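Local coordinates for laminin subunit ALPHA-1 (Mus musculus, PDB 2JD4), which forms the LG4-5 domain pair of a basement membrane laminin, binds metal ions and probably helps anchor laminin to the cell surface, at residues F85-V94 with V129-L138. The protein carries 4 engineered substitutions. Residues are numbered along the deposited sequence; the frame is centred on the assembly and turned at random.
Sequences FDLGKGRTKV and VTVVGKATTL. Engineered in segment 129-138: Lys134 (natural residue Asn). With MG (magnesium ion), chain C.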
loop_
_atom_site.group_PDB
_atom_site.type_symbol
_atom_site.label_atom_id
_atom_site.label_comp_id
_atom_site.label_asym_id
_atom_site.label_seq_id
_atom_site.Cartn_x
_atom_site.Cartn_y
_atom_site.Cartn_z
ATOM N N PHE A 85 -6.974 -18.980 -16.183
ATOM C CA PHE A 85 -7.123 -20.294 -15.564
ATOM C C PHE A 85 -6.488 -21.357 -16.454
ATOM O O PHE A 85 -6.252 -21.121 -17.637
ATOM C CB PHE A 85 -8.611 -20.611 -15.349
ATOM C CG PHE A 85 -9.434 -20.558 -16.610
ATOM C CD1 PHE A 85 -9.521 -21.662 -17.453
ATOM C CD2 PHE A 85 -10.102 -19.392 -16.967
ATOM C CE1 PHE A 85 -10.268 -21.604 -18.641
ATOM C CE2 PHE A 85 -10.849 -19.324 -18.148
ATOM C CZ PHE A 85 -10.928 -20.433 -18.985
ATOM N N ASP A 86 -6.210 -22.517 -15.871
ATOM C CA ASP A 86 -5.616 -23.638 -16.601
ATOM C C ASP A 86 -6.377 -24.878 -16.150
ATOM O O ASP A 86 -6.414 -25.185 -14.957
ATOM C CB ASP A 86 -4.135 -23.795 -16.238
ATOM C CG ASP A 86 -3.375 -24.693 -17.212
ATOM O OD1 ASP A 86 -3.949 -25.696 -17.687
ATOM O OD2 ASP A 86 -2.191 -24.400 -17.488
ATOM N N LEU A 87 -6.981 -25.585 -17.099
ATOM C CA LEU A 87 -7.748 -26.784 -16.788
ATOM C C LEU A 87 -6.880 -28.040 -16.698
ATOM O O LEU A 87 -7.396 -29.145 -16.514
ATOM C CB LEU A 87 -8.840 -26.992 -17.840
ATOM C CG LEU A 87 -9.731 -25.786 -18.156
ATOM C CD1 LEU A 87 -10.781 -26.190 -19.181
ATOM C CD2 LEU A 87 -10.414 -25.278 -16.883
ATOM N N GLY A 88 -5.568 -27.876 -16.831
ATOM C CA GLY A 88 -4.680 -29.025 -16.743
ATOM C C GLY A 88 -3.795 -29.271 -17.955
ATOM O O GLY A 88 -2.825 -30.029 -17.871
ATOM N N LYS A 89 -4.116 -28.639 -19.079
ATOM C CA LYS A 89 -3.325 -28.824 -20.295
ATOM C C LYS A 89 -3.156 -27.552 -21.123
ATOM O O LYS A 89 -2.970 -27.612 -22.338
ATOM C CB LYS A 89 -3.949 -29.926 -21.157
ATOM C CG LYS A 89 -3.951 -31.284 -20.476
ATOM C CD LYS A 89 -4.654 -32.334 -21.312
ATOM C CE LYS A 89 -4.639 -33.680 -20.607
ATOM N NZ LYS A 89 -5.298 -34.737 -21.422
ATOM N N GLY A 90 -3.216 -26.400 -20.461
ATOM C CA GLY A 90 -3.060 -25.145 -21.173
ATOM C C GLY A 90 -3.748 -24.002 -20.461
ATOM O O GLY A 90 -4.752 -24.206 -19.774
ATOM N N ARG A 91 -3.216 -22.797 -20.628
ATOM C CA ARG A 91 -3.780 -21.621 -19.983
ATOM C C ARG A 91 -4.632 -20.749 -20.907
ATOM O O ARG A 91 -4.293 -20.528 -22.073
ATOM C CB ARG A 91 -2.651 -20.776 -19.378
ATOM C CG ARG A 91 -3.113 -19.484 -18.718
ATOM C CD ARG A 91 -2.089 -18.996 -17.698
ATOM N NE ARG A 91 -0.905 -18.440 -18.323
ATOM C CZ ARG A 91 0.325 -18.521 -17.824
ATOM N NH1 ARG A 91 0.549 -19.145 -16.679
ATOM N NH2 ARG A 91 1.336 -17.976 -18.480
ATOM N N THR A 92 -5.751 -20.266 -20.377
ATOM C CA THR A 92 -6.637 -19.376 -21.118
ATOM C C THR A 92 -6.571 -18.042 -20.373
ATOM O O THR A 92 -6.616 -18.022 -19.145
ATOM C CB THR A 92 -8.101 -19.889 -21.117
ATOM O OG1 THR A 92 -8.170 -21.172 -21.749
ATOM C CG2 THR A 92 -9.003 -18.923 -21.865
ATOM N N LYS A 93 -6.452 -16.934 -21.097
ATOM C CA LYS A 93 -6.371 -15.625 -20.454
ATOM C C LYS A 93 -7.315 -14.602 -21.066
ATOM O O LYS A 93 -7.513 -14.576 -22.278
ATOM C CB LYS A 93 -4.935 -15.099 -20.516
ATOM C CG LYS A 93 -4.733 -13.748 -19.850
ATOM C CD LYS A 93 -3.250 -13.436 -19.686
ATOM C CE LYS A 93 -3.037 -12.153 -18.894
ATOM N NZ LYS A 93 -1.600 -11.930 -18.577
ATOM N N VAL A 94 -7.903 -13.763 -20.219
ATOM C CA VAL A 94 -8.817 -12.715 -20.669
ATOM C C VAL A 94 -8.434 -11.410 -19.975
ATOM O O VAL A 94 -8.074 -11.410 -18.798
ATOM C CB VAL A 94 -10.285 -13.018 -20.290
ATOM C CG1 VAL A 94 -11.217 -12.133 -21.098
ATOM C CG2 VAL A 94 -10.598 -14.491 -20.498
ATOM N N VAL A 129 -13.285 -15.509 -25.214
ATOM C CA VAL A 129 -12.056 -16.162 -25.628
ATOM C C VAL A 129 -12.327 -17.660 -25.586
ATOM O O VAL A 129 -13.101 -18.135 -24.748
ATOM C CB VAL A 129 -10.888 -15.822 -24.681
ATOM C CG1 VAL A 129 -9.662 -16.628 -25.059
ATOM C CG2 VAL A 129 -10.575 -14.339 -24.755
ATOM N N THR A 130 -11.702 -18.403 -26.494
ATOM C CA THR A 130 -11.892 -19.846 -26.555
ATOM C C THR A 130 -10.981 -20.579 -25.583
ATOM O O THR A 130 -9.776 -20.341 -25.545
ATOM C CB THR A 130 -11.638 -20.376 -27.990
ATOM O OG1 THR A 130 -12.663 -19.885 -28.859
ATOM C CG2 THR A 130 -11.639 -21.901 -28.019
ATOM N N VAL A 131 -11.566 -21.473 -24.794
ATOM C CA VAL A 131 -10.801 -22.242 -23.827
ATOM C C VAL A 131 -9.680 -22.993 -24.538
ATOM O O VAL A 131 -9.906 -23.660 -25.553
ATOM C CB VAL A 131 -11.708 -23.233 -23.064
ATOM C CG1 VAL A 131 -10.872 -24.170 -22.207
ATOM C CG2 VAL A 131 -12.677 -22.453 -22.183
ATOM N N VAL A 132 -8.473 -22.869 -23.991
ATOM C CA VAL A 132 -7.280 -23.494 -24.546
ATOM C C VAL A 132 -6.999 -24.857 -23.925
ATOM O O VAL A 132 -7.202 -25.060 -22.728
ATOM C CB VAL A 132 -6.043 -22.588 -24.325
ATOM C CG1 VAL A 132 -4.780 -23.301 -24.768
ATOM C CG2 VAL A 132 -6.215 -21.278 -25.088
ATOM N N GLY A 133 -6.527 -25.791 -24.744
ATOM C CA GLY A 133 -6.216 -27.108 -24.228
ATOM C C GLY A 133 -7.297 -28.142 -24.453
ATOM O O GLY A 133 -8.433 -27.820 -24.805
ATOM N N LYS A 134 -6.928 -29.397 -24.227
ATOM C CA LYS A 134 -7.824 -30.530 -24.405
ATOM C C LYS A 134 -8.603 -30.834 -23.131
ATOM O O LYS A 134 -9.740 -31.307 -23.198
ATOM C CB LYS A 134 -7.017 -31.765 -24.817
ATOM C CG LYS A 134 -6.287 -31.638 -26.154
ATOM C CD LYS A 134 -5.321 -30.457 -26.189
ATOM C CE LYS A 134 -4.261 -30.552 -25.101
ATOM N NZ LYS A 134 -3.384 -29.347 -25.083
ATOM N N ALA A 135 -7.988 -30.572 -21.979
ATOM C CA ALA A 135 -8.630 -30.816 -20.689
ATOM C C ALA A 135 -10.017 -30.181 -20.699
ATOM O O ALA A 135 -10.241 -29.189 -21.390
ATOM C CB ALA A 135 -7.786 -30.229 -19.563
ATOM N N THR A 136 -10.948 -30.751 -19.939
ATOM C CA THR A 136 -12.306 -30.219 -19.918
ATOM C C THR A 136 -12.819 -29.789 -18.549
ATOM O O THR A 136 -13.909 -29.240 -18.450
ATOM C CB THR A 136 -13.314 -31.244 -20.486
ATOM O OG1 THR A 136 -13.426 -32.355 -19.588
ATOM C CG2 THR A 136 -12.854 -31.745 -21.842
ATOM N N THR A 137 -12.049 -30.027 -17.496
ATOM C CA THR A 137 -12.514 -29.654 -16.165
ATOM C C THR A 137 -11.534 -28.844 -15.318
ATOM O O THR A 137 -10.318 -29.044 -15.384
ATOM C CB THR A 137 -12.921 -30.908 -15.350
ATOM O OG1 THR A 137 -11.770 -31.734 -15.113
ATOM C CG2 THR A 137 -13.974 -31.714 -16.101
ATOM N N LEU A 138 -12.082 -27.916 -14.534
ATOM C CA LEU A 138 -11.285 -27.105 -13.620
ATOM C C LEU A 138 -11.386 -27.858 -12.304
ATOM O O LEU A 138 -12.416 -27.807 -11.628
ATOM C CB LEU A 138 -11.876 -25.697 -13.459
ATOM C CG LEU A 138 -11.258 -24.815 -12.361
ATOM C CD1 LEU A 138 -9.796 -24.489 -12.698
ATOM C CD2 LEU A 138 -12.072 -23.526 -12.221
HETATM MG MG MG C . -8.557 -30.355 -14.968
HETATM O O HOH W 1 -7.474 -23.622 -20.447
HETATM O O HOH W 2 -9.173 -31.762 -16.603
HETATM O O HOH W 3 -6.564 -31.488 -14.493
#
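Leu87 is the main bump of this contact, pushed from the hairpin turn between strands 80-86 and 91-95 into a hollow of loop 131-138. Its two methyls part to fill it: CD1 lies 3.6 Å from Val131 CG1, and CD2 rests 3.7 Å from Leu138 CB, the side chains crossing at about a right angle in both cases. Ala135 CB lines the hollow 3.8 Å from Leu87 CB. Val131 turns its other methyl, CG2, to the edge of the Phe85 ring.

Thr92 meets the other segment with both branches. With OG1 beside its own backbone N (chi1 -61°), the hydroxyl accepts a nearly straight bond from Val132 N (2.8 Å, 174°), while CG2 slides past Val129 CG1 at 4.0 Å. Water 1 fits between the segments, bonded to Thr92 OG1 and to the carbonyls of Gly90 and Val132. A valine in place of this threonine would probably leave Val132 N without its acceptor and the water with one partner fewer.

The turn itself is shaped by Asp86, whose OD1 accepts from Gly88 N in an Asx turn and from Gly90 N, the two donors arriving from opposite faces of the carboxylate plane. Engineered Lys134 adds a weak bond to Lys89 O.

At the metal end, Leu87 O and Thr137 O stand only 3.1 Å apart, a spacing explained by the magnesium ion that both bind, at 2.3 and 2.2 Å; Asp70, Asp139 and two waters complete its shell. Apolar packing, the Thr92 hydroxyl bond and the shared magnesium thus jointly join hairpin 85-94 to 129-138 at the rim of the laminin G sandwich.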